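Local structure of CMP/dCMP-type deaminase domain-containing protein (Aspergillus oryzae RIB40, 7DS1) at residues Phe26-Ile31 against Val97-Cys102; Asn59-Gln64 against Gly103-Gly108. The protein is a zinc-dependent deaminase that probably removes an amino group from the ribitylaminopyrimidine phosphate DARIPP on the way to riboflavin. All blocks are in the same frame, centred on the assembly; numbering follows the deposited sequence.

Contact 1: residues Phe26-Ile31 against Val97-Cys102; sequences FRVGAI and VTMEPC. With ZN (zinc ion), chain B; HJL ([(2~{R},3~{S},4~{S})-5-[[2,5-bis(azanyl)-6-oxidanylidene-1~{H}-pyrimidin-4-yl]amino]-2,3,4-tris(oxidanyl)pentyl] dihydrogen phosphate), chain C.
Met99 starts out with CG anti to the backbone N (chi1 179°), stays extended at chi2 and then bends at chi3, which swings its thioether against the Phe26 ring, itself turned anti to the carbonyl carbon. The result is a Met-aromatic contact in the substrate pocket of a cytidine-deaminase fold. The methyl CE sits over the ring face, 4.2 Å from the Phe26 centroid, while SD comes in obliquely and lies 3.6 Å from Phe26 CD2. The two side chains cross at about a right angle, and the ligand's N1' lies at the ring edge, near its plane. Val28 lines the same pocket: its CG2 is 3.4 Å from N3 of the pyrimidine and also rests on Met99 CB, while CG1 touches Thr98 OG1 and Val97 CG1.

Next to this apolar layer the central sheet begins. Ala30 and Val97 form an antiparallel non-hydrogen-bonded pair, and Thr98 N donates to Gly29 O at 3.1 Å, just where the chain turns off strand 91-97. A water bridges the corner, donating to Arg27 O and accepting from Thr98 OG1. Beyond the corner the chain runs past the ligand, whose N2 makes a weak bond to Glu100 O, and reaches the zinc. Cys102 SG binds the metal at 2.3 Å, alongside His61, Cys112 and a water. That zinc-bound water also accepts a hydrogen bond from the backbone N of Cys102, at 3.0 Å.

Contact 2: residues Asn59-Gln64 against Gly103-Gly108; sequences NTHAEQ and GKRLSG. With ZN (zinc ion), chain B; HJL ([(2~{R},3~{S},4~{S})-5-[[2,5-bis(azanyl)-6-oxidanylidene-1~{H}-pyrimidin-4-yl]amino]-2,3,4-tris(oxidanyl)pentyl] dihydrogen phosphate), chain C.
Asn59 meets Arg105 just ahead of the His-Ala-Glu zinc motif of the cytidine-deaminase family, where the two segments grip the phosphate and the base of the ligand. Arg105 NH1 donates to Asn59 O at 2.9 Å, within the guanidinium plane but well above the plane of the carbonyl. With CG anti to the backbone N (chi1 -172°), the Asn59 amide slides past Arg105, and ND2 gives an almost straight bond of 2.9 Å to phosphate oxygen O3P.

His61 comes next, at the N-cap of helix 62-73, and is held from several sides. Its ND1 binds the zinc at 2.0 Å, and NE2 donates in the ring plane to O1P, 2.8 Å away. C5 of the pyrimidine lies over the centre of one face. On the opposite face the Arg105 guanidinium is stacked, offset toward the rim, with centres 3.6 Å apart and planes 18° from parallel. The same guanidinium uses NE and NH1 together on O2P, with NE at 2.6 Å, so metal, phosphate, base and arginine jointly fix the imidazole. The phosphate charge probably offsets that of the arginine.

Ala62, the first helical residue, offers its backbone N to the ligand's O4 at 2.9 Å. Glu63 bends at chi2 toward the pyrimidine, and its OE2 accepts from the zinc-bound water, the position expected of the glutamate in this motif. Gln64 reaches back in extended form. Its OE1 accepts from His61 N, as in one half of a capping box, and from Arg105 NH2 at 3.0 Å, the two donors approaching from opposite faces of the amide plane.

Segment 26-31, the first half of contact 1, leads from a loop into strand 29-36. The chain then makes strand 46-52 and passes through 59-64 into helix 62-73 before strand 91-97 returns beside strand 29-36, so contact 1 closes a loop of 65 residues. Contact 2 begins inside that loop and closes its own, of 38 residues, after it: the two cross, and 97-102 runs directly into 103-108 on the way to helix 112-117. Together they tie the sheet to the start of helix 62-73 around one zinc and one ligand. They also touch directly, with Val28 O 3.3 Å from Ala62 CB and Pro101 CA 3.2 Å from Glu63 OE2.

Contact 1: residues Phe26-Ile31 against Val97-Cys102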
loop_
_atom_site.group_PDB
_atom_site.type_symbol
_atom_site.label_atom_id
_atom_site.label_comp_id
_atom_site.label_asym_id
_atom_site.label_seq_id
_atom_site.Cartn_x
_atom_site.Cartn_y
_atom_site.Cartn_z
ATOM N N PHE A 26 1.930 -11.829 3.062
ATOM C CA PHE A 26 3.166 -11.060 3.104
ATOM C C PHE A 26 3.056 -9.971 4.161
ATOM O O PHE A 26 2.005 -9.334 4.296
ATOM C CB PHE A 26 3.462 -10.397 1.745
ATOM C CG PHE A 26 3.705 -11.365 0.617
ATOM C CD1 PHE A 26 4.808 -12.205 0.625
ATOM C CD2 PHE A 26 2.856 -11.392 -0.485
ATOM C CE1 PHE A 26 5.046 -13.083 -0.423
ATOM C CE2 PHE A 26 3.090 -12.267 -1.540
ATOM C CZ PHE A 26 4.182 -13.115 -1.509
ATOM N N ARG A 27 4.152 -9.729 4.883
ATOM C CA ARG A 27 4.207 -8.644 5.861
ATOM C C ARG A 27 4.545 -7.336 5.156
ATOM O O ARG A 27 5.665 -7.162 4.665
ATOM C CB ARG A 27 5.238 -8.957 6.938
ATOM C CG ARG A 27 4.932 -10.235 7.693
ATOM C CD ARG A 27 6.160 -10.721 8.422
ATOM N NE ARG A 27 6.415 -9.969 9.649
ATOM C CZ ARG A 27 7.611 -9.504 10.003
ATOM N NH1 ARG A 27 8.659 -9.699 9.212
ATOM N NH2 ARG A 27 7.763 -8.854 11.149
ATOM N N VAL A 28 3.588 -6.408 5.145
ATOM C CA VAL A 28 3.647 -5.190 4.343
ATOM C C VAL A 28 3.250 -4.007 5.220
ATOM O O VAL A 28 2.533 -4.168 6.212
ATOM C CB VAL A 28 2.718 -5.338 3.109
ATOM C CG1 VAL A 28 2.633 -4.057 2.289
ATOM C CG2 VAL A 28 3.199 -6.482 2.225
ATOM N N GLY A 29 3.751 -2.822 4.879
ATOM C CA GLY A 29 3.326 -1.597 5.535
ATOM C C GLY A 29 2.944 -0.550 4.510
ATOM O O GLY A 29 3.457 -0.537 3.391
ATOM N N ALA A 30 2.017 0.332 4.911
ATOM C CA ALA A 30 1.444 1.340 4.021
ATOM C C ALA A 30 1.242 2.668 4.741
ATOM O O ALA A 30 0.855 2.691 5.910
ATOM C CB ALA A 30 0.093 0.876 3.461
ATOM N N ILE A 31 1.494 3.776 4.032
ATOM C CA ILE A 31 1.323 5.123 4.578
ATOM C C ILE A 31 0.581 5.965 3.549
ATOM O O ILE A 31 1.020 6.063 2.399
ATOM C CB ILE A 31 2.672 5.789 4.920
ATOM C CG1 ILE A 31 3.391 5.030 6.040
ATOM C CG2 ILE A 31 2.460 7.259 5.335
ATOM C CD1 ILE A 31 4.843 5.495 6.263
ATOM N N VAL A 97 3.506 1.982 -0.203
ATOM C CA VAL A 97 3.324 0.593 0.226
ATOM C C VAL A 97 4.614 -0.162 -0.076
ATOM O O VAL A 97 5.198 0.027 -1.143
ATOM C CB VAL A 97 2.130 -0.083 -0.491
ATOM C CG1 VAL A 97 1.692 -1.333 0.256
ATOM C CG2 VAL A 97 0.942 0.870 -0.665
ATOM N N THR A 98 5.073 -1.021 0.846
ATOM C CA THR A 98 6.344 -1.702 0.574
ATOM C C THR A 98 6.229 -2.586 -0.662
ATOM O O THR A 98 7.166 -2.665 -1.463
ATOM C CB THR A 98 6.862 -2.530 1.761
ATOM O OG1 THR A 98 5.904 -3.522 2.155
ATOM C CG2 THR A 98 7.229 -1.645 2.940
ATOM N N MET A 99 5.076 -3.227 -0.844
ATOM C CA MET A 99 4.836 -4.155 -1.938
ATOM C C MET A 99 3.719 -3.626 -2.826
ATOM O O MET A 99 2.768 -3.000 -2.341
ATOM C CB MET A 99 4.455 -5.537 -1.394
ATOM C CG MET A 99 4.157 -6.589 -2.457
ATOM S SD MET A 99 3.891 -8.203 -1.698
ATOM C CE MET A 99 5.432 -8.377 -0.789
ATOM N N GLU A 100 3.852 -3.870 -4.134
ATOM C CA GLU A 100 2.795 -3.664 -5.119
ATOM C C GLU A 100 1.440 -4.122 -4.581
ATOM O O GLU A 100 1.303 -5.286 -4.183
ATOM C CB GLU A 100 3.144 -4.451 -6.382
ATOM C CG GLU A 100 2.146 -4.327 -7.515
ATOM C CD GLU A 100 2.534 -5.199 -8.686
ATOM O OE1 GLU A 100 3.303 -6.170 -8.482
ATOM O OE2 GLU A 100 2.080 -4.925 -9.817
ATOM N N PRO A 101 0.427 -3.253 -4.551
ATOM C CA PRO A 101 -0.904 -3.691 -4.102
ATOM C C PRO A 101 -1.426 -4.863 -4.920
ATOM O O PRO A 101 -1.171 -4.990 -6.124
ATOM C CB PRO A 101 -1.773 -2.442 -4.290
ATOM C CG PRO A 101 -0.784 -1.294 -4.078
ATOM C CD PRO A 101 0.495 -1.792 -4.747
ATOM N N CYS A 102 -2.160 -5.741 -4.240
ATOM C CA CYS A 102 -2.611 -6.984 -4.849
ATOM C C CYS A 102 -3.777 -6.755 -5.804
ATOM O O CYS A 102 -4.653 -5.913 -5.561
ATOM C CB CYS A 102 -3.003 -8.000 -3.765
ATOM S SG CYS A 102 -4.466 -7.586 -2.698
HETATM ZN ZN ZN B . -3.727 -6.469 -0.849
HETATM C C2 HJL C . 0.245 -6.573 0.126
HETATM C C4 HJL C . -0.429 -7.150 2.264
HETATM C C5 HJL C . -0.498 -8.504 1.872
HETATM C C6 HJL C . -0.198 -8.833 0.571
HETATM N N1 HJL C . 0.168 -7.822 -0.290
HETATM N N2 HJL C . 0.641 -5.529 -0.826
HETATM N N3 HJL C . -0.063 -6.209 1.389
HETATM N N5 HJL C . -0.874 -9.513 2.790
HETATM O O4 HJL C . -0.702 -6.824 3.420
HETATM C "C1'" HJL C . -0.732 -10.528 -1.271
HETATM C "C2'" HJL C . -0.950 -12.038 -1.488
HETATM C "C3'" HJL C . -2.064 -12.551 -0.539
HETATM C "C4'" HJL C . -2.473 -13.993 -1.006
HETATM C "C5'" HJL C . -3.330 -14.709 0.072
HETATM N "N1'" HJL C . -0.275 -10.238 0.118
HETATM O O1P HJL C . -3.936 -12.522 2.045
HETATM O "O2'" HJL C . -1.329 -12.279 -2.805
HETATM O O2P HJL C . -6.414 -12.680 1.355
HETATM O "O3'" HJL C . -1.553 -12.561 0.767
HETATM O O3P HJL C . -5.023 -14.472 2.549
HETATM O "O4'" HJL C . -3.217 -13.937 -2.164
HETATM O "O5'" HJL C . -4.562 -13.981 0.152
HETATM P PAN HJL C . -4.973 -13.390 1.572
HETATM O O HOH W 1 7.449 -5.610 3.277
HETATM O O HOH W 2 -1.734 -5.719 -1.265
#

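Contact 2: residues Asn59-Gln64 against Gly103-Gly108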
loop_
_atom_site.group_PDB
_atom_site.type_symbol
_atom_site.label_atom_id
_atom_site.label_comp_id
_atom_site.label_asym_id
_atom_site.label_seq_id
_atom_site.Cartn_x
_atom_site.Cartn_y
_atom_site.Cartn_z
ATOM N N ASN A 59 -8.537 -11.164 8.282
ATOM C CA ASN A 59 -7.530 -11.323 7.234
ATOM C C ASN A 59 -7.400 -9.993 6.502
ATOM O O ASN A 59 -8.077 -9.742 5.503
ATOM C CB ASN A 59 -7.931 -12.453 6.291
ATOM C CG ASN A 59 -6.835 -12.803 5.307
ATOM O OD1 ASN A 59 -5.800 -12.145 5.263
ATOM N ND2 ASN A 59 -7.056 -13.844 4.516
ATOM N N THR A 60 -6.513 -9.123 6.991
ATOM C CA THR A 60 -6.434 -7.754 6.497
ATOM C C THR A 60 -5.055 -7.438 5.931
ATOM O O THR A 60 -4.031 -7.799 6.516
ATOM C CB THR A 60 -6.770 -6.745 7.605
ATOM O OG1 THR A 60 -5.907 -6.956 8.734
ATOM C CG2 THR A 60 -8.219 -6.918 8.043
ATOM N N HIS A 61 -5.036 -6.738 4.799
ATOM C CA HIS A 61 -3.792 -6.298 4.189
ATOM C C HIS A 61 -3.386 -4.921 4.715
ATOM O O HIS A 61 -4.181 -4.200 5.324
ATOM C CB HIS A 61 -3.936 -6.271 2.665
ATOM C CG HIS A 61 -3.865 -7.621 2.026
ATOM N ND1 HIS A 61 -3.716 -7.798 0.666
ATOM C CD2 HIS A 61 -3.911 -8.862 2.561
ATOM C CE1 HIS A 61 -3.681 -9.089 0.390
ATOM N NE2 HIS A 61 -3.796 -9.757 1.524
ATOM N N ALA A 62 -2.122 -4.551 4.457
ATOM C CA ALA A 62 -1.600 -3.266 4.930
ATOM C C ALA A 62 -2.425 -2.100 4.395
ATOM O O ALA A 62 -2.847 -1.223 5.158
ATOM C CB ALA A 62 -0.130 -3.104 4.521
ATOM N N GLU A 63 -2.650 -2.070 3.076
ATOM C CA GLU A 63 -3.394 -0.965 2.469
ATOM C C GLU A 63 -4.824 -0.942 2.977
ATOM O O GLU A 63 -5.403 0.130 3.190
ATOM C CB GLU A 63 -3.385 -1.101 0.944
ATOM C CG GLU A 63 -1.997 -1.322 0.356
ATOM C CD GLU A 63 -1.647 -2.793 0.186
ATOM O OE1 GLU A 63 -1.518 -3.511 1.205
ATOM O OE2 GLU A 63 -1.505 -3.231 -0.973
ATOM N N GLN A 64 -5.406 -2.128 3.158
ATOM C CA GLN A 64 -6.748 -2.262 3.710
ATOM C C GLN A 64 -6.825 -1.696 5.125
ATOM O O GLN A 64 -7.759 -0.956 5.459
ATOM C CB GLN A 64 -7.138 -3.738 3.689
ATOM C CG GLN A 64 -8.511 -4.053 4.248
ATOM C CD GLN A 64 -8.778 -5.537 4.247
ATOM O OE1 GLN A 64 -7.880 -6.338 3.960
ATOM N NE2 GLN A 64 -10.013 -5.924 4.554
ATOM N N GLY A 103 -3.760 -7.495 -6.903
ATOM C CA GLY A 103 -4.846 -7.483 -7.864
ATOM C C GLY A 103 -5.773 -8.662 -7.676
ATOM O O GLY A 103 -6.844 -8.728 -8.284
ATOM N N LYS A 104 -5.349 -9.623 -6.856
ATOM C CA LYS A 104 -6.144 -10.808 -6.567
ATOM C C LYS A 104 -5.693 -11.340 -5.215
ATOM O O LYS A 104 -4.514 -11.240 -4.871
ATOM C CB LYS A 104 -5.984 -11.882 -7.658
ATOM C CG LYS A 104 -7.037 -12.994 -7.623
ATOM C CD LYS A 104 -6.975 -13.869 -8.874
ATOM C CE LYS A 104 -6.781 -15.338 -8.515
ATOM N NZ LYS A 104 -6.587 -16.198 -9.718
ATOM N N ARG A 105 -6.638 -11.869 -4.441
ATOM C CA ARG A 105 -6.340 -12.506 -3.164
ATOM C C ARG A 105 -6.829 -13.942 -3.218
ATOM O O ARG A 105 -7.965 -14.197 -3.630
ATOM C CB ARG A 105 -6.983 -11.746 -1.996
ATOM C CG ARG A 105 -6.422 -10.339 -1.847
ATOM C CD ARG A 105 -7.032 -9.540 -0.699
ATOM N NE ARG A 105 -6.914 -10.225 0.588
ATOM C CZ ARG A 105 -7.219 -9.675 1.764
ATOM N NH1 ARG A 105 -7.103 -10.394 2.880
ATOM N NH2 ARG A 105 -7.658 -8.419 1.821
ATOM N N LEU A 106 -5.961 -14.885 -2.822
ATOM C CA LEU A 106 -6.343 -16.291 -2.860
ATOM C C LEU A 106 -7.526 -16.575 -1.946
ATOM O O LEU A 106 -8.277 -17.525 -2.186
ATOM C CB LEU A 106 -5.158 -17.177 -2.473
ATOM C CG LEU A 106 -4.022 -17.265 -3.498
ATOM C CD1 LEU A 106 -2.832 -17.999 -2.907
ATOM C CD2 LEU A 106 -4.492 -17.972 -4.762
ATOM N N SER A 107 -7.702 -15.766 -0.899
ATOM C CA SER A 107 -8.822 -15.936 0.022
ATOM C C SER A 107 -10.151 -15.528 -0.589
ATOM O O SER A 107 -11.201 -15.869 -0.033
ATOM C CB SER A 107 -8.584 -15.122 1.296
ATOM O OG SER A 107 -8.567 -13.729 1.009
ATOM N N GLY A 108 -10.135 -14.819 -1.709
ATOM C CA GLY A 108 -11.352 -14.298 -2.283
ATOM C C GLY A 108 -11.772 -12.952 -1.739
ATOM O O GLY A 108 -12.789 -12.410 -2.197
HETATM ZN ZN ZN B . -3.727 -6.469 -0.849
HETATM C C2 HJL C . 0.245 -6.573 0.126
HETATM C C4 HJL C . -0.429 -7.150 2.264
HETATM C C5 HJL C . -0.498 -8.504 1.872
HETATM C C6 HJL C . -0.198 -8.833 0.571
HETATM N N1 HJL C . 0.168 -7.822 -0.290
HETATM N N2 HJL C . 0.641 -5.529 -0.826
HETATM N N3 HJL C . -0.063 -6.209 1.389
HETATM N N5 HJL C . -0.874 -9.513 2.790
HETATM O O4 HJL C . -0.702 -6.824 3.420
HETATM C "C1'" HJL C . -0.732 -10.528 -1.271
HETATM C "C2'" HJL C . -0.950 -12.038 -1.488
HETATM C "C3'" HJL C . -2.064 -12.551 -0.539
HETATM C "C4'" HJL C . -2.473 -13.993 -1.006
HETATM C "C5'" HJL C . -3.330 -14.709 0.072
HETATM N "N1'" HJL C . -0.275 -10.238 0.118
HETATM O O1P HJL C . -3.936 -12.522 2.045
HETATM O "O2'" HJL C . -1.329 -12.279 -2.805
HETATM O O2P HJL C . -6.414 -12.680 1.355
HETATM O "O3'" HJL C . -1.553 -12.561 0.767
HETATM O O3P HJL C . -5.023 -14.472 2.549
HETATM O "O4'" HJL C . -3.217 -13.937 -2.164
HETATM O "O5'" HJL C . -4.562 -13.981 0.152
HETATM P PAN HJL C . -4.973 -13.390 1.572
HETATM O O HOH W 2 -1.734 -5.719 -1.265
#